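Side-chain contacts in protein glpG homolog (Haemophilus influenzae, PDB 2NR9), which works as a rhomboid-type intramembrane serine protease, probably cutting the transmembrane segments of its substrates within the lipid bilayer: residues D130-H135 / W179-S184; V87-L92 / Y120-Y125. The protein carries 2 engineered substitutions. One frame throughout, in Å; residues are numbered along the deposited sequence.

How the interactions relate
Helix 116-131 serves both contacts: its middle packs on helix 86-108 in interaction 2, and its C-terminal exit meets helix 166-191 in interaction 1. Their centres lie about 12 Å apart and are joined through Asp183, whose OD2 makes a salt bridge with Lys88 NZ at 3.0 Å and probably a hydrogen bond with Tyr125 OH, modelled very short at 2.4 Å. The other oxygen of Asp183 turns to the bound polyether PQE, which also touches Lys88. Interaction 2 is the closer to catalysis, with the side chain of Val122 about 10 Å from that of the nucleophile Ser116 and about 11 Å from that of His169; interaction 1 lies away from the catalytic site.

Interaction 1. Residues D130-H135 / W179-S184; sequences DKLNHH and WGFIDS. With PQE (3,6,12,15,18,21,24-heptaoxahexatriacontan-1-ol), chain E; PA6 ((R)-2-(formyloxy)-3-(phosphonooxy)propyl pentanoate), chain D.
Ser184 sets its hydroxyl against two consecutive side chains at the end of helix 116-131, one apolar and one polar. The Ser184 side chain starts toward 130-135, and chi1 178° sets OG anti to the backbone N, between the Leu132 methyl and the Asn133 amide. Asn133 brings its amide there, ND2 standing 2.9 Å from Ser184 OG. Leu132, the first residue to leave helical geometry, closes in with one methyl: its CD1 comes within 3.3 Å of Ser184 CB, tighter than ordinary van der Waals contact. The Leu132 methyl also approaches the Phe181 ring obliquely, CD1 to CD1 at 4.2 Å, although Phe181 sets off away from 130-135. One modelled conformer of His134 donates from ND1 to Asp130 OD2 at 3.2 Å, from above the carboxylate plane.

The far flank of helix 166-191 belongs to bound amphiphiles. Asp183 OD1 accepts a hydrogen bond from the PQE hydroxyl O47 at 2.8 Å, and Trp179 NE1 adds a weak one to the same O47 at 3.3 Å. The polyether then runs over one face of the indole, its C55 lying 3.6 Å from Trp179 CD1, while Ile182 CD1 is 3.5 Å from PQE C58. Ile182 also borders the lipid-like PA6. A hydroxyl so held, with its ether chain along apolar side chains, is consistent with a detergent bound at the membrane-facing surface.

Within the rhomboid bundle, the contact sets the exit of helix 116-131 against helix 166-191, whose Trp179 meanwhile packs on Lys88, Met91, Leu92 and Val95 of helix 86-108.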
loop_
_atom_site.group_PDB
_atom_site.type_symbol
_atom_site.label_atom_id
_atom_site.label_comp_id
_atom_site.label_asym_id
_atom_site.label_seq_id
_atom_site.Cartn_x
_atom_site.Cartn_y
_atom_site.Cartn_z
ATOM N N ASP A 130 -7.791 4.571 13.981
ATOM C CA ASP A 130 -8.410 5.837 14.348
ATOM C C ASP A 130 -9.779 5.578 14.980
ATOM O O ASP A 130 -10.096 6.106 16.045
ATOM C CB ASP A 130 -8.571 6.717 13.110
ATOM C CG ASP A 130 -9.171 8.066 13.432
ATOM O OD1 ASP A 130 -10.169 8.439 12.780
ATOM O OD2 ASP A 130 -8.684 8.727 14.375
ATOM N N LYS A 131 -10.581 4.763 14.302
ATOM C CA LYS A 131 -11.914 4.388 14.771
ATOM C C LYS A 131 -11.908 3.773 16.175
ATOM O O LYS A 131 -12.781 4.070 16.992
ATOM C CB LYS A 131 -12.566 3.425 13.768
ATOM C CG LYS A 131 -13.651 2.521 14.346
ATOM C CD LYS A 131 -14.850 3.304 14.858
ATOM C CE LYS A 131 -15.889 2.362 15.463
ATOM N NZ LYS A 131 -17.025 3.103 16.085
ATOM N N LEU A 132 -10.910 2.945 16.460
ATOM C CA LEU A 132 -10.838 2.257 17.748
ATOM C C LEU A 132 -10.189 3.097 18.849
ATOM O O LEU A 132 -10.845 3.915 19.485
ATOM C CB LEU A 132 -10.116 0.913 17.606
ATOM C CG LEU A 132 -10.764 -0.115 16.671
ATOM C CD1 LEU A 132 -9.935 -1.389 16.611
ATOM C CD2 LEU A 132 -12.191 -0.418 17.114
ATOM N N ASN A 133 -8.899 2.874 19.073
ATOM C CA ASN A 133 -8.155 3.585 20.104
ATOM C C ASN A 133 -8.019 5.075 19.794
ATOM O O ASN A 133 -7.031 5.705 20.172
ATOM C CB ASN A 133 -6.765 2.962 20.268
ATOM C CG ASN A 133 -6.818 1.458 20.490
ATOM O OD1 ASN A 133 -5.810 0.764 20.355
ATOM N ND2 ASN A 133 -8.001 0.947 20.816
ATOM N N HIS A 134 -9.030 5.636 19.137
ATOM C CA HIS A 134 -9.018 7.046 18.732
ATOM C C HIS A 134 -8.231 7.986 19.650
ATOM O O HIS A 134 -8.732 8.437 20.680
ATOM C CB HIS A 134 -10.440 7.569 18.523
ATOM C CG HIS A 134 -10.508 9.044 18.279
ATOM N ND1 HIS A 134 -9.861 9.654 17.226
ATOM C CD2 HIS A 134 -11.186 10.024 18.924
ATOM C CE1 HIS A 134 -10.104 10.952 17.257
ATOM N NE2 HIS A 134 -10.912 11.202 18.272
ATOM N N HIS A 135 -7.008 8.303 19.235
ATOM C CA HIS A 135 -6.133 9.215 19.967
ATOM C C HIS A 135 -4.889 9.487 19.143
ATOM O O HIS A 135 -4.621 10.623 18.752
ATOM C CB HIS A 135 -5.729 8.627 21.321
ATOM C CG HIS A 135 -6.833 8.619 22.329
ATOM N ND1 HIS A 135 -7.316 9.771 22.909
ATOM C CD2 HIS A 135 -7.515 7.597 22.898
ATOM C CE1 HIS A 135 -8.268 9.464 23.770
ATOM N NE2 HIS A 135 -8.408 8.151 23.784
ATOM N N TRP A 179 -5.251 -6.247 10.424
ATOM C CA TRP A 179 -4.002 -5.991 11.126
ATOM C C TRP A 179 -4.210 -4.937 12.213
ATOM O O TRP A 179 -3.769 -5.109 13.346
ATOM C CB TRP A 179 -2.918 -5.526 10.153
ATOM C CG TRP A 179 -1.526 -5.799 10.638
ATOM C CD1 TRP A 179 -1.043 -5.586 11.896
ATOM C CD2 TRP A 179 -0.396 -6.175 9.833
ATOM N NE1 TRP A 179 0.297 -5.893 11.947
ATOM C CE2 TRP A 179 0.722 -6.242 10.690
ATOM C CE3 TRP A 179 -0.229 -6.496 8.478
ATOM C CZ2 TRP A 179 1.990 -6.632 10.241
ATOM C CZ3 TRP A 179 1.031 -6.881 8.034
ATOM C CH2 TRP A 179 2.123 -6.945 8.914
ATOM N N GLY A 180 -4.904 -3.858 11.859
ATOM C CA GLY A 180 -5.179 -2.770 12.793
ATOM C C GLY A 180 -6.045 -3.186 13.968
ATOM O O GLY A 180 -5.876 -2.685 15.077
ATOM N N PHE A 181 -7.005 -4.075 13.716
ATOM C CA PHE A 181 -7.874 -4.585 14.771
ATOM C C PHE A 181 -7.035 -5.390 15.759
ATOM O O PHE A 181 -7.182 -5.260 16.978
ATOM C CB PHE A 181 -8.979 -5.466 14.180
ATOM C CG PHE A 181 -9.968 -5.968 15.199
ATOM C CD1 PHE A 181 -11.124 -5.253 15.473
ATOM C CD2 PHE A 181 -9.741 -7.153 15.882
ATOM C CE1 PHE A 181 -12.040 -5.708 16.417
ATOM C CE2 PHE A 181 -10.649 -7.611 16.831
ATOM C CZ PHE A 181 -11.799 -6.881 17.100
ATOM N N ILE A 182 -6.144 -6.213 15.223
ATOM C CA ILE A 182 -5.259 -7.017 16.049
ATOM C C ILE A 182 -4.338 -6.138 16.904
ATOM O O ILE A 182 -4.230 -6.339 18.111
ATOM C CB ILE A 182 -4.437 -7.995 15.195
ATOM C CG1 ILE A 182 -5.363 -9.045 14.574
ATOM C CG2 ILE A 182 -3.359 -8.665 16.039
ATOM C CD1 ILE A 182 -4.690 -9.945 13.569
ATOM N N ASP A 183 -3.704 -5.146 16.280
ATOM C CA ASP A 183 -2.828 -4.217 17.008
ATOM C C ASP A 183 -3.594 -3.420 18.056
ATOM O O ASP A 183 -3.077 -3.139 19.138
ATOM C CB ASP A 183 -2.125 -3.265 16.043
ATOM C CG ASP A 183 -0.967 -3.913 15.335
ATOM O OD1 ASP A 183 -0.531 -4.998 15.785
ATOM O OD2 ASP A 183 -0.457 -3.321 14.357
ATOM N N SER A 184 -4.798 -2.996 17.702
ATOM C CA SER A 184 -5.642 -2.273 18.631
ATOM C C SER A 184 -5.886 -3.156 19.853
ATOM O O SER A 184 -5.751 -2.706 20.992
ATOM C CB SER A 184 -6.968 -1.898 17.968
ATOM O OG SER A 184 -7.827 -1.239 18.882
HETATM O O47 PQE E . 1.454 -6.716 14.938
HETATM C C68 PQE E . 1.340 -8.022 14.353
HETATM C C52 PQE E . 0.016 -8.661 14.765
HETATM O O70 PQE E . -0.377 -9.641 13.800
HETATM C C55 PQE E . -1.227 -9.085 12.797
HETATM C C58 PQE E . -1.699 -10.186 11.855
HETATM O O71 PQE E . -1.422 -9.811 10.506
HETATM C C61 PQE E . -2.602 -9.419 9.800
HETATM C C62 PQE E . -2.832 -10.380 8.640
HETATM C C63 PQE E . -4.028 -9.965 7.796
HETATM C C66 PQE E . -4.079 -10.771 6.503
HETATM C C67 PQE E . -5.509 -11.143 6.143
HETATM O O72 PQE E . -5.562 -12.511 5.743
HETATM C C65 PQE E . -5.658 -12.652 4.326
HETATM C C64 PQE E . -6.694 -11.674 3.780
HETATM O O73 PQE E . -6.808 -11.855 2.368
HETATM C C60 PQE E . -7.900 -11.117 1.815
HETATM C C59 PQE E . -8.168 -11.608 0.395
HETATM O O74 PQE E . -9.365 -12.382 0.368
HETATM C C57 PQE E . -10.525 -11.551 0.350
HETATM C C56 PQE E . -11.147 -11.583 -1.040
HETATM O O75 PQE E . -11.116 -10.280 -1.618
HETATM C C54 PQE E . -11.189 -10.340 -3.040
HETATM C C53 PQE E . -12.337 -9.466 -3.534
HETATM O O76 PQE E . -12.347 -9.473 -4.961
HETATM C C51 PQE E . -13.526 -8.875 -5.490
HETATM C C50 PQE E . -13.199 -8.198 -6.816
HETATM C C49 PQE E . -14.100 -6.989 -7.042
HETATM C C48 PQE E . -14.735 -7.033 -8.428
HETATM C C47 PQE E . -16.245 -6.830 -8.349
HETATM C C46 PQE E . -16.804 -6.324 -9.676
HETATM C C45 PQE E . -17.437 -7.459 -10.476
HETATM C C44 PQE E . -17.318 -7.206 -11.976
HETATM C C43 PQE E . -18.278 -8.094 -12.761
HETATM C C42 PQE E . -18.521 -7.538 -14.161
HETATM C C41 PQE E . -19.840 -6.774 -14.231
HETATM C C40 PQE E . -20.683 -7.241 -15.398
HETATM O O32 PA6 D . -6.529 -16.041 15.866
HETATM C C31 PA6 D . -6.394 -14.845 15.653
HETATM C C32 PA6 D . -7.598 -13.951 15.477
HETATM C C33 PA6 D . -8.125 -13.532 16.845
HETATM C C34 PA6 D . -7.956 -12.033 17.066
HETATM C C35 PA6 D . -8.340 -11.252 15.828
HETATM O O31 PA6 D . -5.054 -14.285 15.567
HETATM C C3 PA6 D . -3.914 -15.103 15.819
HETATM C C2 PA6 D . -2.642 -14.310 15.534
HETATM O O21 PA6 D . -2.567 -14.008 14.140
HETATM C C21 PA6 D . -3.700 -13.407 13.452
HETATM O O22 PA6 D . -3.693 -13.298 12.237
HETATM C C1 PA6 D . -2.644 -13.015 16.343
HETATM O O11 PA6 D . -3.297 -13.223 17.595
HETATM P P PA6 D . -3.674 -11.973 18.542
HETATM O O13 PA6 D . -5.115 -11.675 18.202
HETATM O O14 PA6 D . -3.462 -12.493 19.944
HETATM O O12 PA6 D . -2.699 -10.898 18.124
#

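Interaction 2. Residues V87-L92 / Y120-Y125; sequences VKLLML and YAVLGY
Leu92 places its CD1 methyl over the face of the Tyr125 ring, 4.2 Å from the ring centroid and only 12° off the normal, a CH-pi contact; its second methyl, CD2, lies 3.8 Å from Tyr125 CD1. Two conformers of Leu92 were modelled, and this overlap is that of one of them. Tyr125 presents the ring by carrying CG anti to the backbone N (chi1 -170°), and the leucine crosses it at about a right angle.

Here two transmembrane helices of the rhomboid fold, 86-108 and 116-131, run roughly counter to each other at 131°, their short axes 11.1 Å apart, and side chains from both helices meet between them. The nucleophile Ser116 stands at the start of the second of these helices.

Toward the phenolic end, Lys88 bends at its second and third torsions and passes across at about a right angle, CD being 3.8 Å from Tyr125 OH. The ammonium and the hydroxyl share Asp183 of helix 166-191, and Phe84 meets the Tyr125 ring edge-to-face. Elsewhere in the interface Leu89 CD1 lies 4.4 Å from Val122 CG2; Val122 also packs on Phe76, and Leu89 on Ile11.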
loop_
_atom_site.group_PDB
_atom_site.type_symbol
_atom_site.label_atom_id
_atom_site.label_comp_id
_atom_site.label_asym_id
_atom_site.label_seq_id
_atom_site.Cartn_x
_atom_site.Cartn_y
_atom_site.Cartn_z
ATOM N N VAL A 87 9.416 -0.218 11.544
ATOM C CA VAL A 87 9.288 -1.659 11.349
ATOM C C VAL A 87 7.853 -2.008 10.951
ATOM O O VAL A 87 7.616 -2.780 10.010
ATOM C CB VAL A 87 9.680 -2.437 12.619
ATOM C CG1 VAL A 87 9.294 -3.892 12.487
ATOM C CG2 VAL A 87 11.169 -2.294 12.892
ATOM N N LYS A 88 6.904 -1.396 11.646
ATOM C CA LYS A 88 5.490 -1.601 11.379
ATOM C C LYS A 88 5.147 -1.280 9.924
ATOM O O LYS A 88 4.461 -2.054 9.256
ATOM C CB LYS A 88 4.646 -0.737 12.324
ATOM C CG LYS A 88 3.143 -0.858 12.115
ATOM C CD LYS A 88 2.648 -2.254 12.454
ATOM C CE LYS A 88 2.824 -2.553 13.937
ATOM N NZ LYS A 88 2.454 -3.960 14.268
ATOM N N LEU A 89 5.613 -0.132 9.440
ATOM C CA LEU A 89 5.347 0.265 8.059
ATOM C C LEU A 89 6.001 -0.702 7.068
ATOM O O LEU A 89 5.361 -1.162 6.113
ATOM C CB LEU A 89 5.834 1.689 7.797
ATOM C CG LEU A 89 5.607 2.174 6.359
ATOM C CD1 LEU A 89 4.115 2.140 6.000
ATOM C CD2 LEU A 89 6.185 3.559 6.157
ATOM N N LEU A 90 7.265 -1.037 7.320
ATOM C CA LEU A 90 7.998 -1.934 6.439
ATOM C C LEU A 90 7.234 -3.259 6.336
ATOM O O LEU A 90 6.988 -3.754 5.240
ATOM C CB LEU A 90 9.413 -2.180 6.972
ATOM C CG LEU A 90 10.539 -2.300 5.931
ATOM C CD1 LEU A 90 11.760 -2.998 6.533
ATOM C CD2 LEU A 90 10.075 -3.018 4.675
ATOM N N MET A 91 6.827 -3.795 7.491
ATOM C CA MET A 91 6.057 -5.049 7.573
ATOM C C MET A 91 4.720 -4.993 6.836
ATOM O O MET A 91 4.381 -5.904 6.074
ATOM C CB MET A 91 5.813 -5.440 9.038
ATOM C CG MET A 91 7.022 -6.036 9.752
ATOM S SD MET A 91 6.616 -6.543 11.447
ATOM C CE MET A 91 8.182 -7.225 11.988
ATOM N N LEU A 92 3.914 -3.984 7.137
ATOM C CA LEU A 92 2.650 -3.824 6.436
ATOM C C LEU A 92 2.925 -3.797 4.931
ATOM O O LEU A 92 2.198 -4.411 4.147
ATOM C CB LEU A 92 1.968 -2.515 6.847
ATOM C CG LEU A 92 1.308 -2.410 8.224
ATOM C CD1 LEU A 92 1.113 -0.949 8.605
ATOM C CD2 LEU A 92 -0.018 -3.155 8.240
ATOM N N TYR A 120 -4.329 0.970 0.081
ATOM C CA TYR A 120 -5.547 0.529 0.746
ATOM C C TYR A 120 -5.294 -0.188 2.066
ATOM O O TYR A 120 -6.028 0.009 3.034
ATOM C CB TYR A 120 -6.423 -0.295 -0.196
ATOM C CG TYR A 120 -7.187 0.580 -1.150
ATOM C CD1 TYR A 120 -6.637 0.956 -2.368
ATOM C CD2 TYR A 120 -8.380 1.174 -0.763
ATOM C CE1 TYR A 120 -7.305 1.826 -3.220
ATOM C CE2 TYR A 120 -9.058 2.044 -1.607
ATOM C CZ TYR A 120 -8.511 2.369 -2.832
ATOM O OH TYR A 120 -9.179 3.225 -3.678
ATOM N N ALA A 121 -4.250 -1.008 2.116
ATOM C CA ALA A 121 -3.879 -1.649 3.369
ATOM C C ALA A 121 -3.521 -0.552 4.374
ATOM O O ALA A 121 -3.969 -0.569 5.521
ATOM C CB ALA A 121 -2.701 -2.580 3.159
ATOM N N VAL A 122 -2.713 0.408 3.929
ATOM C CA VAL A 122 -2.330 1.535 4.771
ATOM C C VAL A 122 -3.555 2.353 5.214
ATOM O O VAL A 122 -3.690 2.682 6.396
ATOM C CB VAL A 122 -1.276 2.441 4.074
ATOM C CG1 VAL A 122 -1.255 3.833 4.696
ATOM C CG2 VAL A 122 0.110 1.785 4.129
ATOM N N LEU A 123 -4.450 2.664 4.269
ATOM C CA LEU A 123 -5.684 3.402 4.596
ATOM C C LEU A 123 -6.563 2.578 5.531
ATOM O O LEU A 123 -7.180 3.111 6.453
ATOM C CB LEU A 123 -6.475 3.759 3.330
ATOM C CG LEU A 123 -5.794 4.653 2.291
ATOM C CD1 LEU A 123 -6.774 5.018 1.175
ATOM C CD2 LEU A 123 -5.252 5.907 2.952
ATOM N N GLY A 124 -6.633 1.277 5.279
ATOM C CA GLY A 124 -7.411 0.385 6.126
ATOM C C GLY A 124 -6.876 0.351 7.550
ATOM O O GLY A 124 -7.642 0.362 8.511
ATOM N N TYR A 125 -5.552 0.291 7.679
ATOM C CA TYR A 125 -4.904 0.251 8.987
ATOM C C TYR A 125 -5.185 1.517 9.789
ATOM O O TYR A 125 -5.612 1.454 10.938
ATOM C CB TYR A 125 -3.399 0.073 8.828
ATOM C CG TYR A 125 -2.690 -0.217 10.122
ATOM C CD1 TYR A 125 -2.540 -1.517 10.567
ATOM C CD2 TYR A 125 -2.188 0.810 10.911
ATOM C CE1 TYR A 125 -1.903 -1.795 11.752
ATOM C CE2 TYR A 125 -1.544 0.540 12.104
ATOM C CZ TYR A 125 -1.404 -0.764 12.515
ATOM O OH TYR A 125 -0.770 -1.045 13.700
#